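Side-chain contacts in tyrosyl-DNA phosphodiesterase 2 (Danio rerio, PDB 4F1H), which belongs to the endonuclease/exonuclease/phosphatase family, with a DNase I-like fold, and is crystallised here with a magnesium ion and bound DNA: residues B[7-12]-B[27-32]; B[13-16]-B[21-24]; B[31-36]-B[243-248]; B[50-53]-B[59-62]; B[101-104]-B[109-112]. All blocks are in the same frame, centred on the assembly; numbering follows the deposited sequence. Where two conformers were deposited one is given.

Interaction 1 (B[7-12]-B[27-32])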
loop_
_atom_site.group_PDB
_atom_site.type_symbol
_atom_site.label_atom_id
_atom_site.label_comp_id
_atom_site.label_asym_id
_atom_site.label_seq_id
_atom_site.Cartn_x
_atom_site.Cartn_y
_atom_site.Cartn_z
ATOM N N ILE B 7 20.120 15.237 -2.791
ATOM C CA ILE B 7 19.789 15.206 -1.373
ATOM C C ILE B 7 18.313 15.547 -1.309
ATOM O O ILE B 7 17.877 16.389 -2.073
ATOM C CB ILE B 7 20.603 16.219 -0.561
ATOM C CG1 ILE B 7 22.020 15.639 -0.338
ATOM C CG2 ILE B 7 19.905 16.581 0.800
ATOM C CD1 ILE B 7 22.939 16.535 0.483
ATOM N N SER B 8 17.543 14.884 -0.446
ATOM C CA SER B 8 16.150 15.294 -0.210
ATOM C C SER B 8 16.007 15.457 1.297
ATOM O O SER B 8 16.477 14.620 2.094
ATOM C CB SER B 8 15.170 14.207 -0.688
ATOM O OG SER B 8 13.806 14.607 -0.483
ATOM N N TRP B 9 15.376 16.539 1.725
ATOM C CA TRP B 9 15.317 16.818 3.174
ATOM C C TRP B 9 14.151 17.727 3.522
ATOM O O TRP B 9 14.010 18.824 2.960
ATOM C CB TRP B 9 16.622 17.478 3.610
ATOM C CG TRP B 9 17.045 17.235 5.036
ATOM C CD1 TRP B 9 16.268 16.915 6.125
ATOM C CD2 TRP B 9 18.403 17.267 5.502
ATOM N NE1 TRP B 9 17.079 16.767 7.254
ATOM C CE2 TRP B 9 18.377 17.017 6.892
ATOM C CE3 TRP B 9 19.620 17.549 4.882
ATOM C CZ2 TRP B 9 19.542 16.957 7.680
ATOM C CZ3 TRP B 9 20.809 17.515 5.685
ATOM C CH2 TRP B 9 20.734 17.218 7.064
ATOM N N ASN B 10 13.331 17.301 4.489
ATOM C CA ASN B 10 12.355 18.210 5.082
ATOM C C ASN B 10 13.107 18.951 6.197
ATOM O O ASN B 10 13.545 18.342 7.185
ATOM C CB ASN B 10 11.163 17.381 5.633
ATOM C CG ASN B 10 10.147 18.230 6.362
ATOM O OD1 ASN B 10 10.501 19.221 6.998
ATOM N ND2 ASN B 10 8.880 17.832 6.309
ATOM N N VAL B 11 13.241 20.277 6.023
ATOM C CA VAL B 11 14.078 21.110 6.897
ATOM C C VAL B 11 13.380 21.574 8.159
ATOM O O VAL B 11 14.003 22.230 8.998
ATOM C CB VAL B 11 14.694 22.322 6.136
ATOM C CG1 VAL B 11 15.421 21.794 4.878
ATOM C CG2 VAL B 11 13.591 23.360 5.733
ATOM N N ASP B 12 12.089 21.253 8.285
ATOM C CA ASP B 12 11.328 21.581 9.500
ATOM C C ASP B 12 11.338 23.098 9.770
ATOM O O ASP B 12 11.601 23.543 10.884
ATOM C CB ASP B 12 11.823 20.829 10.728
ATOM C CG ASP B 12 10.823 20.842 11.880
ATOM O OD1 ASP B 12 9.678 21.321 11.701
ATOM O OD2 ASP B 12 11.178 20.345 12.964
ATOM N N CYS B 27 23.585 23.895 5.195
ATOM C CA CYS B 27 24.580 24.399 4.243
ATOM C C CYS B 27 25.897 23.656 4.359
ATOM O O CYS B 27 26.600 23.471 3.341
ATOM C CB CYS B 27 24.827 25.889 4.437
ATOM S SG CYS B 27 23.407 26.862 3.845
ATOM N N SER B 28 26.238 23.228 5.575
ATOM C CA SER B 28 27.470 22.434 5.766
ATOM C C SER B 28 27.357 21.097 5.024
ATOM O O SER B 28 28.308 20.640 4.373
ATOM C CB SER B 28 27.742 22.200 7.252
ATOM O OG SER B 28 28.919 21.418 7.444
ATOM N N TYR B 29 26.174 20.482 5.078
ATOM C CA TYR B 29 25.942 19.270 4.300
ATOM C C TYR B 29 26.034 19.500 2.826
ATOM O O TYR B 29 26.586 18.652 2.105
ATOM C CB TYR B 29 24.606 18.553 4.657
ATOM C CG TYR B 29 24.707 17.807 5.973
ATOM C CD1 TYR B 29 25.261 16.527 6.031
ATOM C CD2 TYR B 29 24.287 18.407 7.158
ATOM C CE1 TYR B 29 25.373 15.862 7.270
ATOM C CE2 TYR B 29 24.387 17.770 8.392
ATOM C CZ TYR B 29 24.933 16.491 8.437
ATOM O OH TYR B 29 25.057 15.897 9.690
ATOM N N LEU B 30 25.442 20.601 2.322
ATOM C CA LEU B 30 25.531 20.901 0.898
ATOM C C LEU B 30 26.967 21.129 0.440
ATOM O O LEU B 30 27.339 20.683 -0.647
ATOM C CB LEU B 30 24.698 22.144 0.557
ATOM C CG LEU B 30 23.210 21.943 0.829
ATOM C CD1 LEU B 30 22.438 23.169 0.251
ATOM C CD2 LEU B 30 22.637 20.635 0.295
ATOM N N ALA B 31 27.775 21.778 1.281
ATOM C CA ALA B 31 29.177 22.072 0.937
ATOM C C ALA B 31 29.968 20.761 0.862
ATOM O O ALA B 31 30.854 20.580 0.006
ATOM C CB ALA B 31 29.777 23.000 1.945
ATOM N N LEU B 32 29.621 19.827 1.739
ATOM C CA LEU B 32 30.318 18.521 1.746
ATOM C C LEU B 32 29.882 17.589 0.613
ATOM O O LEU B 32 30.718 17.027 -0.115
ATOM C CB LEU B 32 30.138 17.848 3.117
ATOM C CG LEU B 32 30.635 16.407 3.209
ATOM C CD1 LEU B 32 32.120 16.353 2.906
ATOM C CD2 LEU B 32 30.376 15.939 4.624
#
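Trp9 and Tyr29 meet in the first beta-alpha-beta unit of the DNase I-like fold, where helix 19-33 lies against strand 4-10 before the chain returns in strand 37-43. The outer edge of the indole's six-membered ring is pressed against one face of the phenol ring. It is an edge-to-face (T-shaped) pair, the centroids of these Trp9 and Tyr29 rings being 5.3 Å apart and their planes inclined by 72°. Trp9 CH2 approaches Tyr29 CD2 to 3.7 Å and stands above the rim of the ring rather than its middle, while Trp9 CZ3 is 3.9 Å from Tyr29 CG. Weakly positive C-H groups thus face a pi cloud; the indole is also long enough to reach from the strand to the helix. With CG anti to the backbone N (chi1 -151°), the ring swings out from the strand, and its NE1 donates to the carbonyl oxygen of His241, which limits its rotation. Two residues back, Ile7 also points at the helix. A beta-branched residue is at home in a strand, and the extended CG1 arm (chi2 -179°) brings Ile7 CD1 to 4.1 Å from Leu30 CD2.

Interaction 2 (B[13-16]-B[21-24])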
loop_
_atom_site.group_PDB
_atom_site.type_symbol
_atom_site.label_atom_id
_atom_site.label_comp_id
_atom_site.label_asym_id
_atom_site.label_seq_id
_atom_site.Cartn_x
_atom_site.Cartn_y
_atom_site.Cartn_z
ATOM N N GLY B 13 10.992 23.873 8.753
ATOM C CA GLY B 13 10.879 25.315 8.883
ATOM C C GLY B 13 9.792 25.788 9.839
ATOM O O GLY B 13 9.818 26.947 10.259
ATOM N N LEU B 14 8.825 24.923 10.154
ATOM C CA LEU B 14 7.789 25.272 11.155
ATOM C C LEU B 14 8.339 25.269 12.588
ATOM O O LEU B 14 7.705 25.803 13.500
ATOM C CB LEU B 14 6.598 24.324 11.026
ATOM C CG LEU B 14 5.851 24.551 9.690
ATOM C CD1 LEU B 14 4.702 23.526 9.479
ATOM C CD2 LEU B 14 5.320 25.998 9.536
ATOM N N ASP B 15 9.502 24.656 12.789
ATOM C CA ASP B 15 10.176 24.701 14.102
ATOM C C ASP B 15 11.139 25.879 14.031
ATOM O O ASP B 15 12.173 25.804 13.358
ATOM C CB ASP B 15 10.931 23.392 14.355
ATOM C CG ASP B 15 11.802 23.436 15.589
ATOM O OD1 ASP B 15 11.748 24.418 16.351
ATOM O OD2 ASP B 15 12.527 22.441 15.814
ATOM N N THR B 16 10.808 26.971 14.708
ATOM C CA THR B 16 11.639 28.166 14.552
ATOM C C THR B 16 12.805 28.198 15.551
ATOM O O THR B 16 13.672 29.084 15.472
ATOM C CB THR B 16 10.806 29.450 14.674
ATOM O OG1 THR B 16 10.208 29.481 15.971
ATOM C CG2 THR B 16 9.686 29.479 13.609
ATOM N N ASP B 21 20.789 28.588 13.004
ATOM C CA ASP B 21 21.850 27.599 13.226
ATOM C C ASP B 21 21.573 26.316 12.428
ATOM O O ASP B 21 22.499 25.681 11.893
ATOM C CB ASP B 21 21.963 27.245 14.709
ATOM C CG ASP B 21 22.458 28.408 15.553
ATOM O OD1 ASP B 21 23.311 29.168 15.053
ATOM O OD2 ASP B 21 21.992 28.548 16.708
ATOM N N ARG B 22 20.302 25.913 12.364
ATOM C CA ARG B 22 19.974 24.684 11.604
ATOM C C ARG B 22 20.144 24.852 10.075
ATOM O O ARG B 22 20.588 23.933 9.375
ATOM C CB ARG B 22 18.585 24.134 12.023
ATOM C CG ARG B 22 18.598 23.591 13.485
ATOM C CD ARG B 22 17.217 23.550 14.107
ATOM N NE ARG B 22 16.265 23.145 13.078
ATOM C CZ ARG B 22 15.064 23.686 12.906
ATOM N NH1 ARG B 22 14.601 24.645 13.703
ATOM N NH2 ARG B 22 14.328 23.260 11.910
ATOM N N ALA B 23 19.862 26.045 9.540
ATOM C CA ALA B 23 20.085 26.303 8.118
ATOM C C ALA B 23 21.577 26.259 7.804
ATOM O O ALA B 23 21.981 25.791 6.729
ATOM C CB ALA B 23 19.506 27.665 7.712
ATOM N N ARG B 24 22.378 26.760 8.740
ATOM C CA ARG B 24 23.829 26.668 8.611
ATOM C C ARG B 24 24.277 25.216 8.583
ATOM O O ARG B 24 25.195 24.832 7.823
ATOM C CB ARG B 24 24.505 27.426 9.758
ATOM C CG ARG B 24 25.124 28.735 9.339
ATOM C CD ARG B 24 26.027 29.284 10.440
ATOM N NE ARG B 24 25.258 29.584 11.650
ATOM C CZ ARG B 24 24.486 30.664 11.791
ATOM N NH1 ARG B 24 23.809 30.865 12.923
ATOM N NH2 ARG B 24 24.390 31.546 10.793
#
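Arg22 NH1 is held by two backbone carbonyls, one of which, Asp15 O, receives it at 2.7 Å in an almost straight bond (175° at the hydrogen). That oxygen lies in the guanidinium plane of Arg22, but the nitrogen stands 44° above the carbonyl plane of Asp15. Leu17 O is the second acceptor. The Asp15 carboxylate comes over a guanidinium face, the two planes 25° apart. Asp15 OD2 is 3.7 Å from Arg22 NH1, a long salt bridge resting on charge alone, since no N-H points at it. The stronger partner of Asp15 OD2 is Arg236, in a salt bridge, while Asp15 OD1 accepts from Leu17 N. A bend at chi3 turns the Arg22 head toward the loop, where NH2 reaches Asp12 O and NE donates to Thr238 O. Arginine suits this place because its flat head can serve several carbonyls at once. The Arg22 head is thus bonded to carbonyls of the loop between strand 4-10 and helix 19-33, a strand-loop-helix connection of the DNase I-like fold.

Interaction 3 (B[31-36]-B[243-248]); sequences ALYTPD and GIYCTF
Helix 19-33 ends over strand 243-249 with Tyr33 facing Tyr245, their CA atoms 8.0 Å apart, and Thr34 then breaks the helical path with a positive phi of 36°. The contact is carried by these two tyrosines, one from the last turn of a helix and one from a strand, which is why large flat side chains suit it: each must bridge the space between two layers of backbone. The Tyr33 ring presents its edge to the face of Tyr245, with ring centroids 4.7 Å apart and planes at 57°, an edge-to-face pair well inclined from the perpendicular. Tyr33 CD2 does most of the touching. It sits over the centre of the Tyr245 ring, 3.5 Å from both Tyr245 CG and Tyr245 CD1. Tyr33 CE2 follows over the same ring, 3.8 Å from Tyr245 CD2. On the strand, CG of Tyr245 lies anti to its backbone nitrogen (chi1 174°), which raises the phenol toward the helix end. Around the pair, Tyr33 also rests on Ile227 of strand 220-227, and Tyr245 touches Ser5 and Ile7 of strand 4-10, the two strands that flank 243-249 in the sheet. Ile244, Cys246 and Phe248 instead pack on strand 202-211 of the second sheet, so that strand 243-249 lies between the helix layer and the other half of the sandwich.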
loop_
_atom_site.group_PDB
_atom_site.type_symbol
_atom_site.label_atom_id
_atom_site.label_comp_id
_atom_site.label_asym_id
_atom_site.label_seq_id
_atom_site.Cartn_x
_atom_site.Cartn_y
_atom_site.Cartn_z
ATOM N N ALA B 31 27.775 21.778 1.281
ATOM C CA ALA B 31 29.177 22.072 0.937
ATOM C C ALA B 31 29.968 20.761 0.862
ATOM O O ALA B 31 30.854 20.580 0.006
ATOM C CB ALA B 31 29.777 23.000 1.945
ATOM N N LEU B 32 29.621 19.827 1.739
ATOM C CA LEU B 32 30.318 18.521 1.746
ATOM C C LEU B 32 29.882 17.589 0.613
ATOM O O LEU B 32 30.718 17.027 -0.115
ATOM C CB LEU B 32 30.138 17.848 3.117
ATOM C CG LEU B 32 30.635 16.407 3.209
ATOM C CD1 LEU B 32 32.120 16.353 2.906
ATOM C CD2 LEU B 32 30.376 15.939 4.624
ATOM N N TYR B 33 28.566 17.413 0.449
ATOM C CA TYR B 33 28.043 16.440 -0.494
ATOM C C TYR B 33 27.907 16.955 -1.928
ATOM O O TYR B 33 27.799 16.150 -2.840
ATOM C CB TYR B 33 26.700 15.866 -0.006
ATOM C CG TYR B 33 26.923 14.866 1.126
ATOM C CD1 TYR B 33 27.102 15.302 2.443
ATOM C CD2 TYR B 33 26.966 13.501 0.875
ATOM C CE1 TYR B 33 27.347 14.374 3.488
ATOM C CE2 TYR B 33 27.210 12.583 1.902
ATOM C CZ TYR B 33 27.385 13.042 3.208
ATOM O OH TYR B 33 27.642 12.160 4.256
ATOM N N THR B 34 27.912 18.282 -2.099
ATOM C CA THR B 34 27.777 18.938 -3.406
ATOM C C THR B 34 26.833 18.208 -4.359
ATOM O O THR B 34 27.208 17.832 -5.481
ATOM C CB THR B 34 29.171 19.201 -4.074
ATOM O OG1 THR B 34 29.843 17.944 -4.292
ATOM C CG2 THR B 34 29.993 20.118 -3.208
ATOM N N PRO B 35 25.568 18.013 -3.926
ATOM C CA PRO B 35 24.619 17.244 -4.729
ATOM C C PRO B 35 24.285 18.006 -6.003
ATOM O O PRO B 35 24.230 19.239 -5.957
ATOM C CB PRO B 35 23.368 17.164 -3.827
ATOM C CG PRO B 35 23.532 18.310 -2.800
ATOM C CD PRO B 35 25.019 18.470 -2.634
ATOM N N ASP B 36 24.050 17.301 -7.097
ATOM C CA ASP B 36 23.520 17.930 -8.323
ATOM C C ASP B 36 22.117 18.531 -8.158
ATOM O O ASP B 36 21.822 19.557 -8.759
ATOM C CB ASP B 36 23.518 16.909 -9.450
ATOM C CG ASP B 36 24.911 16.356 -9.687
ATOM O OD1 ASP B 36 25.866 17.177 -9.701
ATOM O OD2 ASP B 36 25.060 15.111 -9.802
ATOM N N GLY B 243 18.049 13.598 6.481
ATOM C CA GLY B 243 18.074 13.810 5.050
ATOM C C GLY B 243 18.484 12.544 4.326
ATOM O O GLY B 243 19.047 11.628 4.924
ATOM N N ILE B 244 18.163 12.462 3.035
ATOM C CA ILE B 244 18.615 11.328 2.225
ATOM C C ILE B 244 19.647 11.842 1.227
ATOM O O ILE B 244 19.382 12.800 0.500
ATOM C CB ILE B 244 17.471 10.704 1.420
ATOM C CG1 ILE B 244 16.434 10.081 2.363
ATOM C CG2 ILE B 244 17.991 9.574 0.513
ATOM C CD1 ILE B 244 15.161 9.595 1.637
ATOM N N TYR B 245 20.847 11.231 1.199
ATOM C CA TYR B 245 21.788 11.425 0.087
ATOM C C TYR B 245 21.736 10.191 -0.835
ATOM O O TYR B 245 21.738 9.040 -0.370
ATOM C CB TYR B 245 23.212 11.623 0.613
ATOM C CG TYR B 245 24.258 11.678 -0.492
ATOM C CD1 TYR B 245 24.328 12.760 -1.363
ATOM C CD2 TYR B 245 25.193 10.652 -0.626
ATOM C CE1 TYR B 245 25.286 12.809 -2.368
ATOM C CE2 TYR B 245 26.148 10.701 -1.611
ATOM C CZ TYR B 245 26.183 11.764 -2.475
ATOM O OH TYR B 245 27.128 11.781 -3.475
ATOM N N CYS B 246 21.649 10.394 -2.146
ATOM C CA CYS B 246 21.578 9.221 -3.020
ATOM C C CYS B 246 22.286 9.481 -4.332
ATOM O O CYS B 246 22.175 10.570 -4.896
ATOM C CB CYS B 246 20.108 8.863 -3.309
ATOM S SG CYS B 246 19.877 7.225 -4.039
ATOM N N THR B 247 23.010 8.487 -4.830
ATOM C CA THR B 247 23.587 8.572 -6.174
ATOM C C THR B 247 22.960 7.579 -7.150
ATOM O O THR B 247 22.383 6.561 -6.751
ATOM C CB THR B 247 25.108 8.331 -6.179
ATOM O OG1 THR B 247 25.374 7.059 -5.582
ATOM C CG2 THR B 247 25.837 9.372 -5.394
ATOM N N PHE B 248 23.124 7.855 -8.438
ATOM C CA PHE B 248 22.509 7.027 -9.477
ATOM C C PHE B 248 23.515 6.687 -10.571
ATOM O O PHE B 248 24.360 7.520 -10.913
ATOM C CB PHE B 248 21.339 7.753 -10.125
ATOM C CG PHE B 248 20.234 8.077 -9.165
ATOM C CD1 PHE B 248 20.331 9.220 -8.379
ATOM C CD2 PHE B 248 19.127 7.243 -9.026
ATOM C CE1 PHE B 248 19.322 9.530 -7.457
ATOM C CE2 PHE B 248 18.110 7.554 -8.111
ATOM C CZ PHE B 248 18.225 8.686 -7.315
#

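Interaction 4 (B[50-53]-B[59-62]); sequences YLKK and LFFE
Lys52 lays its aliphatic chain over the Phe60 ring and ends in a salt bridge to Glu62. Lys52 CG is 3.5 Å from the Phe60 ring centroid and only 3° off the ring normal, a CH-pi contact over the middle of the face. The chain then bends at chi3 (-64°), carrying Lys52 NZ to 2.9 Å from Glu62 OE1, which receives it on its syn lone pair. Lysine suits this exposed position because its methylenes can cover an aromatic ring while its ammonium group stays with a carboxylate. Phe60 and Glu62, two apart on the strand, point the same way and so receive both halves of one side chain. Next to them, Leu51 CB is 3.9 Å from Phe60 CE2. Further out, Val48 and Met73 touch Phe60, while Leu51 packs on Leu26 and Cys27 of helix 19-33. The pattern is that of alpha/beta packing: helix 45-54 packs on strand 58-62, an outermost strand of the six-stranded sheet, and a short loop joins the two.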
loop_
_atom_site.group_PDB
_atom_site.type_symbol
_atom_site.label_atom_id
_atom_site.label_comp_id
_atom_site.label_asym_id
_atom_site.label_seq_id
_atom_site.Cartn_x
_atom_site.Cartn_y
_atom_site.Cartn_z
ATOM N N TYR B 50 18.198 32.775 3.800
ATOM C CA TYR B 50 19.550 32.381 4.196
ATOM C C TYR B 50 20.253 31.473 3.167
ATOM O O TYR B 50 21.415 31.706 2.801
ATOM C CB TYR B 50 19.576 31.726 5.569
ATOM C CG TYR B 50 21.005 31.450 5.950
ATOM C CD1 TYR B 50 21.889 32.507 6.190
ATOM C CD2 TYR B 50 21.507 30.153 5.977
ATOM C CE1 TYR B 50 23.228 32.277 6.501
ATOM C CE2 TYR B 50 22.851 29.909 6.299
ATOM C CZ TYR B 50 23.699 30.982 6.557
ATOM O OH TYR B 50 25.024 30.763 6.868
ATOM N N LEU B 51 19.579 30.412 2.728
ATOM C CA LEU B 51 20.202 29.500 1.762
ATOM C C LEU B 51 20.655 30.154 0.456
ATOM O O LEU B 51 21.696 29.794 -0.084
ATOM C CB LEU B 51 19.262 28.346 1.406
ATOM C CG LEU B 51 18.774 27.390 2.471
ATOM C CD1 LEU B 51 17.846 26.387 1.775
ATOM C CD2 LEU B 51 19.963 26.657 3.097
ATOM N N LYS B 52 19.839 31.057 -0.083
ATOM C CA LYS B 52 20.147 31.747 -1.332
ATOM C C LYS B 52 21.417 32.610 -1.203
ATOM O O LYS B 52 22.231 32.711 -2.144
ATOM C CB LYS B 52 18.919 32.538 -1.795
ATOM C CG LYS B 52 17.850 31.603 -2.351
ATOM C CD LYS B 52 16.665 32.319 -3.032
ATOM C CE LYS B 52 15.923 33.146 -2.028
ATOM N NZ LYS B 52 14.533 33.485 -2.429
ATOM N N LYS B 53 21.615 33.167 -0.015
ATOM C CA LYS B 53 22.826 33.941 0.295
ATOM C C LYS B 53 24.088 33.076 0.318
ATOM O O LYS B 53 25.157 33.509 -0.142
ATOM C CB LYS B 53 22.667 34.620 1.664
ATOM C CG LYS B 53 23.113 36.086 1.743
ATOM C CD LYS B 53 24.629 36.240 1.869
ATOM C CE LYS B 53 25.003 37.592 2.494
ATOM N NZ LYS B 53 24.228 38.726 1.896
ATOM N N LEU B 59 20.774 27.124 -8.448
ATOM C CA LEU B 59 19.586 27.800 -8.965
ATOM C C LEU B 59 18.395 27.266 -8.160
ATOM O O LEU B 59 18.228 26.036 -8.063
ATOM C CB LEU B 59 19.443 27.445 -10.445
ATOM C CG LEU B 59 18.137 27.836 -11.138
ATOM C CD1 LEU B 59 17.950 29.352 -11.075
ATOM C CD2 LEU B 59 18.183 27.330 -12.613
ATOM N N PHE B 60 17.555 28.171 -7.633
ATOM C CA PHE B 60 16.472 27.794 -6.700
ATOM C C PHE B 60 15.097 27.914 -7.375
ATOM O O PHE B 60 14.822 28.926 -8.043
ATOM C CB PHE B 60 16.450 28.775 -5.536
ATOM C CG PHE B 60 17.476 28.509 -4.474
ATOM C CD1 PHE B 60 18.816 28.773 -4.702
ATOM C CD2 PHE B 60 17.080 28.043 -3.227
ATOM C CE1 PHE B 60 19.775 28.537 -3.719
ATOM C CE2 PHE B 60 18.035 27.824 -2.222
ATOM C CZ PHE B 60 19.386 28.067 -2.480
ATOM N N PHE B 61 14.223 26.917 -7.172
ATOM C CA PHE B 61 12.802 27.026 -7.524
ATOM C C PHE B 61 12.015 26.759 -6.266
ATOM O O PHE B 61 12.313 25.815 -5.552
ATOM C CB PHE B 61 12.458 25.999 -8.592
ATOM C CG PHE B 61 13.101 26.307 -9.898
ATOM C CD1 PHE B 61 12.487 27.198 -10.786
ATOM C CD2 PHE B 61 14.380 25.827 -10.194
ATOM C CE1 PHE B 61 13.119 27.564 -11.984
ATOM C CE2 PHE B 61 15.020 26.185 -11.392
ATOM C CZ PHE B 61 14.394 27.063 -12.285
ATOM N N GLU B 62 11.006 27.582 -5.997
ATOM C CA GLU B 62 10.236 27.456 -4.754
ATOM C C GLU B 62 8.774 27.130 -5.054
ATOM O O GLU B 62 8.207 27.599 -6.066
ATOM C CB GLU B 62 10.361 28.766 -3.936
ATOM C CG GLU B 62 11.820 29.103 -3.474
ATOM C CD GLU B 62 11.990 30.571 -2.955
ATOM O OE1 GLU B 62 13.064 31.175 -3.233
ATOM O OE2 GLU B 62 11.071 31.093 -2.275
#

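Interaction 5 (B[101-104]-B[109-112]); sequences AQVT and KLYL
Four backbone hydrogen bonds tie segments 101-104 and 109-112 together in two reciprocal pairs. Ala101 N donates to Leu112 O at 2.8 Å, and Leu112 N returns a bond to Ala101 O at the same length. Val103 N meets Leu110 O at 3.0 Å, and Leu110 N meets Val103 O at 2.8 Å. Gln102-Tyr111 and Thr104-Lys109, the non-hydrogen-bonded pairs, alternate with these in an antiparallel beta hairpin formed by strands 97-105 and 108-114. The N-to-C directions of the two segments differ by 158°. On the face of Gln102 and Tyr111 the glutamine amide comes to the rim of the phenol ring, Gln102 CD being 3.7 Å from Tyr111 CD2, with the two planes 62° apart and NE2 lying near the ring plane at its edge. Gln102 and Lys109 run side by side, pointing the same way. Lys109, bent at chi3 (-79°), sends NZ to a salt bridge with Asp144, and a water lies between Lys109 NZ, 2.8 Å away, and Gln102 NE2. Glutamine and lysine, with apolar stems and polar heads, fit this partly exposed face. The buried face holds Ala101, Val103, Leu110 and Leu112. Beta-branched Val103 suits a strand, and its CG2 rests 3.7 Å from Leu110 CB and 3.8 Å from Leu112 CD1. Val103 and Leu112 also touch Leu74, while Ala101 touches Ile72, both residues of strand 69-75 in the other sheet.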
loop_
_atom_site.group_PDB
_atom_site.type_symbol
_atom_site.label_atom_id
_atom_site.label_comp_id
_atom_site.label_asym_id
_atom_site.label_seq_id
_atom_site.Cartn_x
_atom_site.Cartn_y
_atom_site.Cartn_z
ATOM N N ALA B 101 10.769 20.223 -12.086
ATOM C CA ALA B 101 11.777 20.937 -12.898
ATOM C C ALA B 101 12.328 19.963 -13.912
ATOM O O ALA B 101 12.768 18.867 -13.554
ATOM C CB ALA B 101 12.917 21.504 -12.035
ATOM N N GLN B 102 12.282 20.339 -15.186
ATOM C CA GLN B 102 12.883 19.537 -16.258
ATOM C C GLN B 102 14.237 20.134 -16.568
ATOM O O GLN B 102 14.380 21.338 -16.680
ATOM C CB GLN B 102 11.987 19.588 -17.500
ATOM C CG GLN B 102 10.616 19.042 -17.198
ATOM C CD GLN B 102 9.816 18.739 -18.445
ATOM O OE1 GLN B 102 8.716 19.273 -18.653
ATOM N NE2 GLN B 102 10.361 17.872 -19.281
ATOM N N VAL B 103 15.258 19.284 -16.646
ATOM C CA VAL B 103 16.622 19.748 -16.803
ATOM C C VAL B 103 17.370 18.778 -17.724
ATOM O O VAL B 103 16.843 17.706 -18.038
ATOM C CB VAL B 103 17.370 19.820 -15.451
ATOM C CG1 VAL B 103 16.560 20.664 -14.402
ATOM C CG2 VAL B 103 17.678 18.391 -14.890
ATOM N N THR B 104 18.577 19.154 -18.176
ATOM C CA THR B 104 19.473 18.170 -18.810
ATOM C C THR B 104 20.736 18.010 -17.963
ATOM O O THR B 104 21.223 18.973 -17.359
ATOM C CB THR B 104 19.871 18.507 -20.285
ATOM O OG1 THR B 104 20.613 19.716 -20.313
ATOM C CG2 THR B 104 18.657 18.710 -21.136
ATOM N N LYS B 109 17.931 14.105 -20.403
ATOM C CA LYS B 109 16.831 14.841 -19.797
ATOM C C LYS B 109 16.496 14.186 -18.465
ATOM O O LYS B 109 16.382 12.960 -18.398
ATOM C CB LYS B 109 15.605 14.806 -20.713
ATOM C CG LYS B 109 14.505 15.729 -20.255
ATOM C CD LYS B 109 13.230 15.584 -21.123
ATOM C CE LYS B 109 13.347 16.317 -22.454
ATOM N NZ LYS B 109 12.106 16.094 -23.279
ATOM N N LEU B 110 16.335 15.005 -17.414
ATOM C CA LEU B 110 15.828 14.510 -16.123
ATOM C C LEU B 110 14.519 15.227 -15.849
ATOM O O LEU B 110 14.393 16.418 -16.157
ATOM C CB LEU B 110 16.780 14.802 -14.957
ATOM C CG LEU B 110 18.250 14.443 -15.121
ATOM C CD1 LEU B 110 18.959 14.772 -13.802
ATOM C CD2 LEU B 110 18.416 12.975 -15.519
ATOM N N TYR B 111 13.559 14.528 -15.236
ATOM C CA TYR B 111 12.275 15.151 -14.909
ATOM C C TYR B 111 12.246 15.060 -13.380
ATOM O O TYR B 111 12.020 13.974 -12.844
ATOM C CB TYR B 111 11.174 14.336 -15.594
ATOM C CG TYR B 111 9.756 14.840 -15.514
ATOM C CD1 TYR B 111 8.913 14.413 -14.496
ATOM C CD2 TYR B 111 9.226 15.662 -16.513
ATOM C CE1 TYR B 111 7.569 14.834 -14.429
ATOM C CE2 TYR B 111 7.878 16.110 -16.452
ATOM C CZ TYR B 111 7.067 15.682 -15.417
ATOM O OH TYR B 111 5.736 16.110 -15.357
ATOM N N LEU B 112 12.563 16.176 -12.702
ATOM C CA LEU B 112 12.763 16.198 -11.244
ATOM C C LEU B 112 11.484 16.648 -10.552
ATOM O O LEU B 112 10.843 17.612 -10.969
ATOM C CB LEU B 112 13.906 17.152 -10.894
ATOM C CG LEU B 112 15.205 16.809 -11.641
ATOM C CD1 LEU B 112 16.162 17.979 -11.480
ATOM C CD2 LEU B 112 15.843 15.517 -11.163
HETATM O O HOH W 1 10.230 17.568 -21.778
#

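From the N terminus, interaction 1 closes a loop from strand 4-10 to helix 19-33, and interaction 2 is nested inside it, the two being joined through Arg22 and the end of segment 7-12. Interaction 3 opens at Ala31 and Leu32, where interaction 1 ends, and spans about two hundred residues to strand 243-249, the neighbour of strand 4-10 in the same sheet. Interactions 4 and 5 are short closures in series within that long span. Interaction 4 ties helix 45-54 to an outer strand of the six-stranded sheet, and its helix packs on helix 19-33 of interaction 1. Interaction 5 forms a hairpin in the second sheet.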